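Long-range contacts in diaminopimelate decarboxylase (Methanocaldococcus jannaschii, PDB 1TWI), which catalyses the pyridoxal-phosphate-dependent decarboxylation of meso-diaminopimelate to L-lysine, the last step of lysine biosynthesis, and works as a homodimer: residues E224-M229 and V245-G249; T216-F221 and I261-L267; W54-K60 and M284-I288; I136-I140 and K191-M195; H210-T216 and G249-Y255. One frame throughout, in Å; residues are numbered along the deposited sequence.

Contact 1: E224-M229 and V245-G249; sequences ETRKVM and VNLGG. With PLP (pyridoxal-5'-phosphate), chain E.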
# COMPACT_ATOMS: atom_id res chain seq x y z
N GLU A 224 -15.63 25.68 -5.76
CA GLU A 224 -16.50 24.61 -5.24
C GLU A 224 -17.65 25.26 -4.46
O GLU A 224 -18.83 24.92 -4.65
CB GLU A 224 -15.72 23.70 -4.25
CG GLU A 224 -16.65 22.74 -3.42
CD GLU A 224 -15.98 22.09 -2.21
OE1 GLU A 224 -14.85 22.53 -1.80
OE2 GLU A 224 -16.58 21.15 -1.62
N THR A 225 -17.34 26.23 -3.61
CA THR A 225 -18.42 26.80 -2.79
C THR A 225 -19.47 27.52 -3.63
O THR A 225 -20.69 27.36 -3.41
CB THR A 225 -17.84 27.76 -1.70
OG1 THR A 225 -16.90 27.04 -0.88
CG2 THR A 225 -18.92 28.23 -0.81
N ARG A 226 -18.98 28.28 -4.63
CA ARG A 226 -19.91 28.98 -5.49
C ARG A 226 -20.82 27.97 -6.23
O ARG A 226 -22.02 28.14 -6.30
CB ARG A 226 -19.16 29.76 -6.55
CG ARG A 226 -18.28 30.93 -6.02
CD ARG A 226 -17.62 31.66 -7.21
NE ARG A 226 -16.89 32.85 -6.81
CZ ARG A 226 -16.20 33.63 -7.65
NH1 ARG A 226 -16.15 33.30 -8.96
NH2 ARG A 226 -15.61 34.76 -7.19
N LYS A 227 -20.23 26.92 -6.79
CA LYS A 227 -21.05 26.01 -7.60
C LYS A 227 -21.99 25.11 -6.80
O LYS A 227 -23.08 24.72 -7.29
CB LYS A 227 -20.14 25.26 -8.56
CG LYS A 227 -19.35 26.24 -9.47
CD LYS A 227 -20.34 26.94 -10.39
CE LYS A 227 -19.75 28.24 -11.03
NZ LYS A 227 -18.85 27.95 -12.12
N VAL A 228 -21.59 24.80 -5.56
CA VAL A 228 -22.43 24.03 -4.68
C VAL A 228 -23.60 24.93 -4.27
O VAL A 228 -24.77 24.53 -4.33
CB VAL A 228 -21.67 23.54 -3.41
CG1 VAL A 228 -22.69 22.97 -2.37
CG2 VAL A 228 -20.66 22.43 -3.81
N MET A 229 -23.32 26.17 -3.89
CA MET A 229 -24.40 27.05 -3.52
C MET A 229 -25.32 27.36 -4.72
O MET A 229 -26.55 27.52 -4.54
CB MET A 229 -23.84 28.35 -2.87
CG MET A 229 -23.21 28.13 -1.46
SD MET A 229 -24.35 27.31 -0.27
CE MET A 229 -25.42 28.70 0.25
N VAL A 245 -24.96 21.86 4.30
CA VAL A 245 -24.06 21.93 3.15
C VAL A 245 -22.72 21.42 3.72
O VAL A 245 -22.18 21.95 4.69
CB VAL A 245 -23.92 23.36 2.59
CG1 VAL A 245 -22.72 23.41 1.62
CG2 VAL A 245 -25.21 23.70 1.80
N ASN A 246 -22.19 20.36 3.12
CA ASN A 246 -20.94 19.76 3.60
C ASN A 246 -19.97 19.95 2.45
O ASN A 246 -20.21 19.44 1.34
CB ASN A 246 -21.22 18.26 3.90
CG ASN A 246 -19.98 17.48 4.33
OD1 ASN A 246 -18.83 17.88 4.06
ND2 ASN A 246 -20.21 16.31 4.96
N LEU A 247 -18.90 20.72 2.69
CA LEU A 247 -17.98 20.99 1.60
C LEU A 247 -16.75 20.10 1.54
O LEU A 247 -15.80 20.37 0.80
CB LEU A 247 -17.59 22.50 1.60
CG LEU A 247 -18.83 23.42 1.40
CD1 LEU A 247 -18.45 24.92 1.71
CD2 LEU A 247 -19.35 23.33 -0.05
N GLY A 248 -16.77 18.98 2.29
CA GLY A 248 -15.66 18.03 2.14
C GLY A 248 -14.35 18.47 2.79
O GLY A 248 -14.32 19.38 3.64
N GLY A 249 -13.26 17.83 2.41
CA GLY A 249 -11.99 18.20 2.99
C GLY A 249 -11.03 18.65 1.88
O GLY A 249 -11.45 19.30 0.88
N1 PLP E . -14.00 13.80 2.43
C2 PLP E . -13.96 12.84 1.43
C2A PLP E . -15.30 12.48 0.76
C3 PLP E . -12.72 12.25 1.15
O3 PLP E . -12.72 11.31 0.18
C4 PLP E . -11.56 12.61 1.77
C4A PLP E . -10.22 11.89 1.38
O4A PLP E . -10.33 10.90 0.74
C5 PLP E . -11.59 13.60 2.78
C6 PLP E . -12.82 14.17 3.06
C5A PLP E . -10.40 14.13 3.58
O4P PLP E . -9.38 14.70 2.72
P PLP E . -8.11 15.44 3.31
O1P PLP E . -7.35 15.82 2.12
O2P PLP E . -7.40 14.40 4.13
O3P PLP E . -8.57 16.58 4.10
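The helix turn carrying E224 and T225 packs against L247, which follows V245 and N246 of the strand; the CA atoms of T225 and L247 are 7.3 Å apart, those of V228 and V245 8.3 Å. The two segments belong to one beta-alpha-beta unit of the TIM-type barrel, in which strand 202-208 leads into helix 219-237 and this returns to strand 244-246. L247 is the main wedge: its CD1 comes 3.7 Å from T225 OG1, a hydroxyl already bonded to F221 O one turn back, and its CD2 rests 4.1 Å from V228 CG2. V228 and V245 meet tip to tip through their CG1 methyls at 4.0 Å, and the sulfur of M229 closes the row against V245 CG2. N246 faces the other way and forms an Asx turn, its OD1 accepting from G248 N at 2.9 Å, while its ND2 is hydrogen-bonded to E290 OE2. G249 then brings its N within 3.7 Å of PLP C6. The E224 side chain, extended with CG anti to the backbone N (chi1 167°), sets OE2 only 2.7 Å from L247 O; two oxygens so close suggest that the carboxyl group holds a proton and donates it.

Contact 2: T216-F221 and I261-L267; sequences TDISPF and IPTQKDL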
# COMPACT_ATOMS: atom_id res chain seq x y z
N THR A 216 -3.26 23.44 -1.92
CA THR A 216 -2.62 24.55 -1.22
C THR A 216 -2.93 25.88 -1.93
O THR A 216 -2.08 26.76 -1.97
CB THR A 216 -1.06 24.36 -1.17
OG1 THR A 216 -0.58 24.15 -2.50
CG2 THR A 216 -0.68 23.14 -0.32
N ASP A 217 -4.13 26.02 -2.47
CA ASP A 217 -4.56 27.25 -3.13
C ASP A 217 -6.00 27.36 -2.68
O ASP A 217 -6.71 26.35 -2.69
CB ASP A 217 -4.51 27.08 -4.66
CG ASP A 217 -4.98 28.32 -5.43
OD1 ASP A 217 -5.75 29.16 -4.91
OD2 ASP A 217 -4.59 28.45 -6.61
N ILE A 218 -6.45 28.54 -2.30
CA ILE A 218 -7.83 28.70 -1.85
C ILE A 218 -8.83 28.75 -3.03
O ILE A 218 -10.03 28.52 -2.87
CB ILE A 218 -7.96 30.00 -1.02
CG1 ILE A 218 -7.61 29.75 0.44
CG2 ILE A 218 -9.31 30.60 -1.15
CD1 ILE A 218 -8.31 28.60 1.14
N SER A 219 -8.32 29.01 -4.22
CA SER A 219 -9.17 29.17 -5.40
C SER A 219 -10.16 28.01 -5.69
O SER A 219 -11.37 28.25 -5.90
CB SER A 219 -8.25 29.42 -6.61
OG SER A 219 -8.96 29.53 -7.82
N PRO A 220 -9.68 26.75 -5.72
CA PRO A 220 -10.57 25.60 -5.99
C PRO A 220 -11.73 25.55 -4.97
O PRO A 220 -12.89 25.20 -5.30
CB PRO A 220 -9.65 24.39 -5.84
CG PRO A 220 -8.27 24.93 -5.99
CD PRO A 220 -8.31 26.31 -5.41
N PHE A 221 -11.42 25.90 -3.73
CA PHE A 221 -12.45 25.91 -2.69
C PHE A 221 -13.50 26.99 -2.92
O PHE A 221 -14.70 26.76 -2.71
CB PHE A 221 -11.83 26.08 -1.30
CG PHE A 221 -10.97 24.92 -0.90
CD1 PHE A 221 -11.53 23.67 -0.67
CD2 PHE A 221 -9.61 25.06 -0.84
CE1 PHE A 221 -10.75 22.58 -0.39
CE2 PHE A 221 -8.78 23.96 -0.56
CZ PHE A 221 -9.34 22.72 -0.33
N ILE A 261 1.41 28.76 3.02
CA ILE A 261 0.30 28.26 2.26
C ILE A 261 -0.96 28.68 3.00
O ILE A 261 -0.91 29.14 4.16
CB ILE A 261 0.35 26.69 2.12
CG1 ILE A 261 0.31 26.03 3.52
CG2 ILE A 261 1.64 26.27 1.37
CD1 ILE A 261 0.41 24.45 3.50
N PRO A 262 -2.11 28.56 2.35
CA PRO A 262 -3.38 28.94 2.98
C PRO A 262 -3.66 28.17 4.26
O PRO A 262 -3.38 26.96 4.33
CB PRO A 262 -4.40 28.61 1.90
CG PRO A 262 -3.59 28.66 0.63
CD PRO A 262 -2.32 27.99 1.02
N THR A 263 -4.20 28.87 5.26
CA THR A 263 -4.55 28.27 6.55
C THR A 263 -6.03 28.11 6.67
O THR A 263 -6.80 28.52 5.81
CB THR A 263 -4.19 29.21 7.74
OG1 THR A 263 -4.95 30.42 7.63
CG2 THR A 263 -2.69 29.52 7.75
N GLN A 264 -6.45 27.58 7.81
CA GLN A 264 -7.87 27.39 8.09
C GLN A 264 -8.59 28.74 8.00
O GLN A 264 -9.73 28.83 7.54
CB GLN A 264 -8.07 26.77 9.49
CG GLN A 264 -7.64 25.28 9.59
CD GLN A 264 -6.16 25.09 9.97
OE1 GLN A 264 -5.31 25.92 9.64
NE2 GLN A 264 -5.86 23.98 10.64
N LYS A 265 -7.94 29.77 8.51
CA LYS A 265 -8.51 31.13 8.46
C LYS A 265 -8.76 31.56 7.04
O LYS A 265 -9.81 32.15 6.74
CB LYS A 265 -7.59 32.18 9.12
CG LYS A 265 -7.46 31.98 10.61
CD LYS A 265 -6.68 33.14 11.35
CE LYS A 265 -6.84 33.00 12.87
NZ LYS A 265 -6.14 34.13 13.60
N ASP A 266 -7.79 31.31 6.17
CA ASP A 266 -7.94 31.66 4.74
C ASP A 266 -9.13 30.87 4.13
O ASP A 266 -9.95 31.42 3.35
CB ASP A 266 -6.69 31.33 3.93
CG ASP A 266 -5.50 32.18 4.33
OD1 ASP A 266 -5.71 33.40 4.50
OD2 ASP A 266 -4.38 31.63 4.47
N LEU A 267 -9.23 29.60 4.50
CA LEU A 267 -10.31 28.77 4.01
C LEU A 267 -11.69 29.30 4.46
O LEU A 267 -12.62 29.37 3.66
CB LEU A 267 -10.14 27.33 4.52
CG LEU A 267 -11.19 26.35 3.94
CD1 LEU A 267 -10.94 26.14 2.41
CD2 LEU A 267 -10.99 24.97 4.71
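Apolar packing carries most of this contact, with I218 at its centre. Its CG1 lies 3.7 Å from P262 CB, the two side chains lying alongside and pointing opposite ways, and its CD1 reaches over the first helical turn to 3.5 Å from L267 CA. Further out, T216 CB meets I261 CG2 at 4.2 Å, and the P262 ring sits against the carbonyl of T216. A CH-pi contact adds to this: L267 CD1 stands over one face of the F221 ring, 3.9 Å from its centroid, with chi1 at -175° helping to swing the side chain toward F221. No hydrogen bond crosses between the segments; local ones cap the helices. D217 OD1 accepts from S219 N in the turn leading into helix 219-237. At the N-cap T263 a capping box forms: T263 N donates to D266 OD2 at 2.9 Å, while the bond from D266 N to T263 OG1 is weak. The contact thus joins helices 219-237 and 264-276, neighbours around the barrel; L267 also packs on F51 of helix 37-58.

Contact 3: W54-K60 and M284-I288; sequences WEEETGK and MPNLI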
# COMPACT_ATOMS: atom_id res chain seq x y z
N TRP A 54 -19.28 31.26 11.44
CA TRP A 54 -20.48 30.71 10.79
C TRP A 54 -21.65 30.65 11.78
O TRP A 54 -22.75 31.16 11.51
CB TRP A 54 -20.24 29.28 10.24
CG TRP A 54 -21.43 28.83 9.46
CD1 TRP A 54 -22.32 27.80 9.76
CD2 TRP A 54 -21.86 29.38 8.23
NE1 TRP A 54 -23.28 27.69 8.75
CE2 TRP A 54 -23.00 28.65 7.81
CE3 TRP A 54 -21.38 30.43 7.42
CZ2 TRP A 54 -23.67 28.95 6.61
CZ3 TRP A 54 -22.05 30.72 6.24
CH2 TRP A 54 -23.17 29.99 5.84
N GLU A 55 -21.42 30.02 12.92
CA GLU A 55 -22.47 29.90 13.96
C GLU A 55 -22.85 31.27 14.50
O GLU A 55 -24.01 31.53 14.75
CB GLU A 55 -22.01 29.01 15.14
CG GLU A 55 -22.75 29.26 16.54
CD GLU A 55 -21.81 29.69 17.78
OE1 GLU A 55 -21.99 30.82 18.36
OE2 GLU A 55 -20.90 28.92 18.19
N GLU A 56 -21.85 32.13 14.67
CA GLU A 56 -22.09 33.47 15.21
C GLU A 56 -23.00 34.29 14.33
O GLU A 56 -23.89 34.99 14.82
CB GLU A 56 -20.77 34.24 15.34
CG GLU A 56 -19.84 33.66 16.40
CD GLU A 56 -18.46 34.28 16.39
OE1 GLU A 56 -18.12 35.05 15.44
OE2 GLU A 56 -17.70 33.97 17.34
N GLU A 57 -22.77 34.23 13.03
CA GLU A 57 -23.57 35.04 12.14
C GLU A 57 -24.86 34.47 11.59
O GLU A 57 -25.74 35.24 11.23
CB GLU A 57 -22.71 35.51 10.97
CG GLU A 57 -22.01 36.88 11.25
CD GLU A 57 -21.11 37.28 10.10
OE1 GLU A 57 -21.59 37.20 8.95
OE2 GLU A 57 -19.92 37.67 10.33
N THR A 58 -24.97 33.14 11.52
CA THR A 58 -26.15 32.47 10.94
C THR A 58 -27.02 31.75 12.00
O THR A 58 -28.15 31.37 11.73
CB THR A 58 -25.71 31.34 9.89
OG1 THR A 58 -25.10 30.27 10.62
CG2 THR A 58 -24.72 31.88 8.87
N GLY A 59 -26.49 31.54 13.19
CA GLY A 59 -27.27 30.78 14.16
C GLY A 59 -27.30 29.29 13.82
O GLY A 59 -27.87 28.49 14.56
N LYS A 60 -26.67 28.87 12.72
CA LYS A 60 -26.67 27.43 12.38
C LYS A 60 -25.47 26.70 12.97
O LYS A 60 -24.60 27.30 13.60
CB LYS A 60 -26.71 27.28 10.86
CG LYS A 60 -28.04 27.82 10.28
CD LYS A 60 -29.19 27.14 10.99
CE LYS A 60 -30.23 26.49 10.10
NZ LYS A 60 -31.28 27.49 9.66
N MET A 284 -29.53 30.13 5.16
CA MET A 284 -28.21 29.62 5.38
C MET A 284 -28.28 28.28 6.10
O MET A 284 -29.01 28.13 7.07
CB MET A 284 -27.35 30.62 6.16
CG MET A 284 -27.07 31.87 5.32
SD MET A 284 -25.95 31.64 3.93
CE MET A 284 -27.09 31.23 2.62
N PRO A 285 -27.49 27.30 5.62
CA PRO A 285 -27.51 25.95 6.23
C PRO A 285 -26.48 25.71 7.35
O PRO A 285 -25.64 26.58 7.65
CB PRO A 285 -27.23 25.05 5.04
CG PRO A 285 -26.11 25.89 4.28
CD PRO A 285 -26.70 27.34 4.37
N ASN A 286 -26.56 24.53 7.97
CA ASN A 286 -25.48 24.14 8.88
C ASN A 286 -24.32 23.90 7.93
O ASN A 286 -24.53 23.50 6.79
CB ASN A 286 -25.81 22.85 9.61
CG ASN A 286 -27.05 22.99 10.41
OD1 ASN A 286 -27.12 23.85 11.30
ND2 ASN A 286 -28.05 22.17 10.10
N LEU A 287 -23.09 24.13 8.38
CA LEU A 287 -21.94 23.96 7.52
C LEU A 287 -21.08 22.81 8.05
O LEU A 287 -20.80 22.76 9.25
CB LEU A 287 -21.09 25.27 7.50
CG LEU A 287 -19.70 25.21 6.82
CD1 LEU A 287 -19.85 24.80 5.36
CD2 LEU A 287 -18.95 26.59 6.89
N ILE A 288 -20.68 21.87 7.18
CA ILE A 288 -19.83 20.76 7.63
C ILE A 288 -18.60 20.71 6.75
O ILE A 288 -18.71 20.91 5.52
CB ILE A 288 -20.56 19.39 7.43
CG1 ILE A 288 -21.88 19.39 8.23
CG2 ILE A 288 -19.67 18.23 7.88
CD1 ILE A 288 -22.87 18.20 7.87
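W54 lays its indole against the chain leading into strand 286-289 and makes the hydrogen bond of this contact: NE1 donates to P285 O at 2.8 Å, with an N-H...O angle of 141°. The acceptor lies in the ring plane and the donor in the carbonyl plane, which helps hold the rotation of the indole. With a trans first torsion (chi1 -173°), the ring slots between two aliphatic groups. L287 CB sits over one face, 3.7 Å from the centroid of the five-membered ring in a CH-pi contact, and T58 CG2 covers the opposite face. At the far end of the ring the sulfur of M284 is 3.8 Å from W54 CH2, an oblique Met-aromatic contact. T58, at the end of the helix, touches M284 CB through CG2 and gives its hydroxyl to W54 O at 2.7 Å; T58 N reaches that same oxygen from the other face of its plane. OG1 also accepts from K60 N, an ST turn that carries the chain past G59, which has positive phi. K60 then folds its bent chain along M284-N286, CG 3.4 Å from M284 O and CB 3.5 Å from N286 OD1, an oxygen that accepts from E61 N. Helix 37-58 thereby packs on strand 286-289, which lies between strands 62-67 and 244-246 in the sheet, with M275 of helix 264-276 against W54, P285 and L287.

Contact 4: I136-I140 and K191-M195; sequences ISELI and KAIKM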
# COMPACT_ATOMS: atom_id res chain seq x y z
N ILE A 136 -27.67 6.94 -7.68
CA ILE A 136 -29.07 6.65 -7.53
C ILE A 136 -29.24 5.21 -7.01
O ILE A 136 -30.12 4.94 -6.20
CB ILE A 136 -29.81 6.90 -8.87
CG1 ILE A 136 -29.86 8.45 -9.07
CG2 ILE A 136 -31.21 6.28 -8.79
CD1 ILE A 136 -30.23 8.94 -10.52
N SER A 137 -28.35 4.32 -7.44
CA SER A 137 -28.38 2.92 -7.02
C SER A 137 -28.31 2.88 -5.49
O SER A 137 -29.07 2.15 -4.82
CB SER A 137 -27.17 2.18 -7.59
OG SER A 137 -27.20 0.80 -7.22
N GLU A 138 -27.36 3.64 -4.92
CA GLU A 138 -27.24 3.69 -3.45
C GLU A 138 -28.53 4.25 -2.82
O GLU A 138 -29.05 3.72 -1.82
CB GLU A 138 -26.03 4.55 -3.02
CG GLU A 138 -25.95 4.73 -1.46
CD GLU A 138 -24.89 5.74 -1.06
OE1 GLU A 138 -23.96 5.97 -1.88
OE2 GLU A 138 -24.99 6.27 0.08
N LEU A 139 -29.07 5.34 -3.38
CA LEU A 139 -30.31 5.91 -2.82
C LEU A 139 -31.41 4.82 -2.76
O LEU A 139 -32.07 4.66 -1.72
CB LEU A 139 -30.84 7.10 -3.69
CG LEU A 139 -32.22 7.66 -3.23
CD1 LEU A 139 -32.10 8.36 -1.87
CD2 LEU A 139 -32.78 8.66 -4.27
N ILE A 140 -31.58 4.08 -3.86
CA ILE A 140 -32.60 3.01 -3.91
C ILE A 140 -32.33 1.95 -2.82
O ILE A 140 -33.23 1.57 -2.05
CB ILE A 140 -32.65 2.38 -5.37
CG1 ILE A 140 -33.16 3.47 -6.36
CG2 ILE A 140 -33.61 1.10 -5.44
CD1 ILE A 140 -33.10 3.03 -7.81
N LYS A 191 -32.24 14.82 -10.43
CA LYS A 191 -33.10 13.62 -10.56
C LYS A 191 -33.06 12.77 -9.26
O LYS A 191 -34.10 12.33 -8.75
CB LYS A 191 -32.64 12.79 -11.75
CG LYS A 191 -33.41 11.49 -12.02
CD LYS A 191 -32.73 10.85 -13.26
CE LYS A 191 -32.72 9.33 -13.17
NZ LYS A 191 -33.96 8.67 -13.63
N ALA A 192 -31.85 12.57 -8.72
CA ALA A 192 -31.72 11.76 -7.51
C ALA A 192 -32.46 12.39 -6.33
O ALA A 192 -33.16 11.71 -5.56
CB ALA A 192 -30.20 11.56 -7.15
N ILE A 193 -32.29 13.69 -6.14
CA ILE A 193 -32.95 14.32 -5.02
C ILE A 193 -34.48 14.33 -5.21
O ILE A 193 -35.22 14.17 -4.22
CB ILE A 193 -32.41 15.78 -4.81
CG1 ILE A 193 -30.94 15.69 -4.36
CG2 ILE A 193 -33.29 16.57 -3.82
CD1 ILE A 193 -30.25 17.00 -4.36
N LYS A 194 -34.96 14.54 -6.43
CA LYS A 194 -36.43 14.54 -6.60
C LYS A 194 -36.96 13.10 -6.35
O LYS A 194 -38.04 12.93 -5.80
CB LYS A 194 -36.78 15.05 -8.01
CG LYS A 194 -36.83 16.59 -8.02
CD LYS A 194 -37.24 17.15 -9.38
CE LYS A 194 -37.47 18.63 -9.24
NZ LYS A 194 -38.07 19.22 -10.49
N MET A 195 -36.18 12.10 -6.77
CA MET A 195 -36.55 10.70 -6.49
C MET A 195 -36.64 10.48 -4.99
O MET A 195 -37.59 9.87 -4.48
CB MET A 195 -35.51 9.72 -7.07
CG MET A 195 -35.56 9.63 -8.60
SD MET A 195 -34.49 8.29 -9.23
CE MET A 195 -34.66 7.02 -7.88
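I136 meets three residues of the neighbouring helix, through CG1, CG2 and the CD1 tip. Its CG1 presses on A192 CB at 3.7 Å, its CG2 lies 3.6 Å from M195 CE, and its CD1 rests 3.7 Å from CE of K191, whose chain crosses it at about a right angle. The first torsion (chi1 -72°) sends CG1 to A192 and CG2 to M195, turning CG1 away from the carbonyl carbon and CG2 away from the backbone N. L139, one turn on, brings CD2 to 3.3 Å from A192 O and to 4.1 Å from M195 CB. The methyl of M195 also reaches I140 CG1. Helices 136-149 and 188-198 belong to the outer layer of the TIM-type barrel and run nearly parallel here, their local axes 11° apart in direction and 10.3 Å apart at closest approach. Underneath, L139 packs on V133 and F157 of the parallel strands. I193 points away from helix 136-149, onto F157 and onto F231 and L235 of helix 219-237. S137, on another side of its helix, hydrogen-bonds H308 of the second subunit.

Contact 5: H210-T216 and G249-Y255; sequences HIGSQLT and GGLGIPY. With PLP (pyridoxal-5'-phosphate), chain E.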
# COMPACT_ATOMS: atom_id res chain seq x y z
N HIS A 210 -16.72 17.03 -2.34
CA HIS A 210 -15.35 16.88 -1.89
C HIS A 210 -14.60 16.89 -3.20
O HIS A 210 -14.86 16.06 -4.12
CB HIS A 210 -15.12 15.55 -1.21
CG HIS A 210 -13.68 15.31 -0.93
ND1 HIS A 210 -13.01 16.00 0.06
CD2 HIS A 210 -12.77 14.52 -1.56
CE1 HIS A 210 -11.73 15.64 0.02
NE2 HIS A 210 -11.57 14.75 -0.95
N ILE A 211 -13.68 17.84 -3.33
CA ILE A 211 -13.02 18.02 -4.60
C ILE A 211 -11.61 17.54 -4.83
O ILE A 211 -11.16 17.54 -5.96
CB ILE A 211 -13.07 19.50 -5.01
CG1 ILE A 211 -12.28 20.35 -4.00
CG2 ILE A 211 -14.49 19.98 -5.08
CD1 ILE A 211 -12.22 21.85 -4.34
N GLY A 212 -10.89 17.12 -3.78
CA GLY A 212 -9.53 16.70 -4.03
C GLY A 212 -8.78 16.76 -2.72
O GLY A 212 -9.40 16.96 -1.66
N SER A 213 -7.45 16.63 -2.76
CA SER A 213 -6.67 16.58 -1.53
C SER A 213 -5.31 17.25 -1.73
O SER A 213 -4.81 17.36 -2.85
CB SER A 213 -6.49 15.11 -1.11
OG SER A 213 -5.97 14.94 0.23
N GLN A 214 -4.76 17.72 -0.61
CA GLN A 214 -3.49 18.44 -0.56
C GLN A 214 -3.53 19.62 -1.54
O GLN A 214 -2.63 19.80 -2.39
CB GLN A 214 -2.31 17.47 -0.83
CG GLN A 214 -0.92 18.12 -0.84
CD GLN A 214 -0.59 18.90 0.45
OE1 GLN A 214 0.32 19.79 0.47
NE2 GLN A 214 -1.28 18.56 1.52
N LEU A 215 -4.59 20.43 -1.42
CA LEU A 215 -4.82 21.61 -2.25
C LEU A 215 -4.30 22.79 -1.41
O LEU A 215 -4.84 23.08 -0.32
CB LEU A 215 -6.31 21.80 -2.51
CG LEU A 215 -6.95 20.58 -3.21
CD1 LEU A 215 -8.39 20.85 -3.52
CD2 LEU A 215 -6.20 20.32 -4.50
N THR A 216 -3.26 23.44 -1.92
CA THR A 216 -2.62 24.55 -1.22
C THR A 216 -2.93 25.88 -1.93
O THR A 216 -2.08 26.76 -1.97
CB THR A 216 -1.06 24.36 -1.17
OG1 THR A 216 -0.58 24.15 -2.50
CG2 THR A 216 -0.68 23.14 -0.32
N GLY A 249 -13.26 17.83 2.41
CA GLY A 249 -11.99 18.20 2.99
C GLY A 249 -11.03 18.65 1.88
O GLY A 249 -11.45 19.30 0.88
N GLY A 250 -9.76 18.35 2.07
CA GLY A 250 -8.78 18.66 1.05
C GLY A 250 -7.79 19.78 1.35
O GLY A 250 -6.87 19.94 0.54
N LEU A 251 -7.97 20.58 2.43
CA LEU A 251 -6.95 21.65 2.68
C LEU A 251 -5.53 21.03 2.78
O LEU A 251 -5.32 20.07 3.53
CB LEU A 251 -7.22 22.40 4.01
CG LEU A 251 -6.30 23.61 4.25
CD1 LEU A 251 -6.62 24.67 3.14
CD2 LEU A 251 -6.63 24.27 5.66
N GLY A 252 -4.58 21.58 2.03
CA GLY A 252 -3.21 21.06 2.02
C GLY A 252 -2.42 21.42 3.26
O GLY A 252 -2.73 22.40 3.91
N ILE A 253 -1.41 20.62 3.60
CA ILE A 253 -0.62 20.91 4.78
C ILE A 253 0.82 21.25 4.30
O ILE A 253 1.22 20.89 3.19
CB ILE A 253 -0.63 19.71 5.80
CG1 ILE A 253 0.11 18.50 5.23
CG2 ILE A 253 -2.08 19.37 6.17
CD1 ILE A 253 1.58 18.30 5.85
N PRO A 254 1.61 21.93 5.14
CA PRO A 254 2.96 22.28 4.66
C PRO A 254 4.06 21.18 4.66
O PRO A 254 4.90 21.14 5.56
CB PRO A 254 3.32 23.51 5.54
CG PRO A 254 2.62 23.20 6.89
CD PRO A 254 1.34 22.43 6.51
N TYR A 255 4.05 20.30 3.65
CA TYR A 255 5.07 19.29 3.59
C TYR A 255 6.41 20.00 3.33
O TYR A 255 7.41 19.63 3.92
CB TYR A 255 4.81 18.29 2.47
CG TYR A 255 3.71 17.32 2.83
CD1 TYR A 255 3.90 16.33 3.82
CD2 TYR A 255 2.46 17.43 2.22
CE1 TYR A 255 2.84 15.44 4.18
CE2 TYR A 255 1.39 16.56 2.58
CZ TYR A 255 1.60 15.58 3.55
OH TYR A 255 0.55 14.71 3.84
N1 PLP E . -14.00 13.80 2.43
C2 PLP E . -13.96 12.84 1.43
C2A PLP E . -15.30 12.48 0.76
C3 PLP E . -12.72 12.25 1.15
O3 PLP E . -12.72 11.31 0.18
C4 PLP E . -11.56 12.61 1.77
C4A PLP E . -10.22 11.89 1.38
O4A PLP E . -10.33 10.90 0.74
C5 PLP E . -11.59 13.60 2.78
C6 PLP E . -12.82 14.17 3.06
C5A PLP E . -10.40 14.13 3.58
O4P PLP E . -9.38 14.70 2.72
P PLP E . -8.11 15.44 3.31
O1P PLP E . -7.35 15.82 2.12
O2P PLP E . -7.40 14.40 4.13
O3P PLP E . -8.57 16.58 4.10
O HOH W 1 -13.38 19.32 -0.85
O HOH W 2 -5.35 17.54 2.09
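Phosphate oxygen O1P of PLP is gripped across this contact: S213 OG donates to it at 2.5 Å, and water 2 at 2.6 Å. That water accepts from Q214 N and donates to L251 O, tying both segments to the cofactor. From 249-255, G250 N donates to PLP O3P at 2.9 Å, and the two loops form the phosphate-binding end of the PLP site. A first torsion of 172° lays the H210 imidazole against the pyridine ring, CG 3.4 Å from PLP C2, and G212 N approaches its other face. G249 N holds the imidazole by its rim, donating to ND1 at 3.0 Å from within the ring plane. Water 1 joins I211 N to G249 O. The backbones bridge once: L215 N donates to G250 O at 3.0 Å, almost in line with the carbonyl bond, while G252 N meets L215 O at 2.8 Å from above its carbonyl plane. G250 and G252 let the backbones run this close, G250 CA lying 3.3 Å from G212 O, and G249 leaves room for the phosphate. The amide end of Q214 reaches the edge of the Y255 ring, whose face carries I253 CD1; this ring also makes a cation-pi contact with R329, which probably binds substrate. Both loops leave the C-terminal ends of barrel strands, 202-208 and 244-246, and lead into helices 219-237 and 264-276; R293 of helix 293-296 bonds S213 OG and Y255 OH.

All five contacts belong to the cofactor-binding barrel. Contact 5 is at the PLP itself and shares G249 with contact 1 and T216 with contact 2; in contact 2 F221 packs on the O of that same G249, F221 CE1 to G249 O being 3.6 Å. From there the chain of contacts runs outward: contact 1, whose centre is about 14 Å from that of contact 5, touches contact 3 through neighbouring strands, L247 N to I288 O at 2.8 Å being a probable hydrogen bond. The side chain of L287 in contact 3 is about 13 Å from PLP. Contact 4 stands apart, its nearest atoms about 9 Å from those of contact 1 and about 13 Å from those of contact 5, and it lies beside the second subunit.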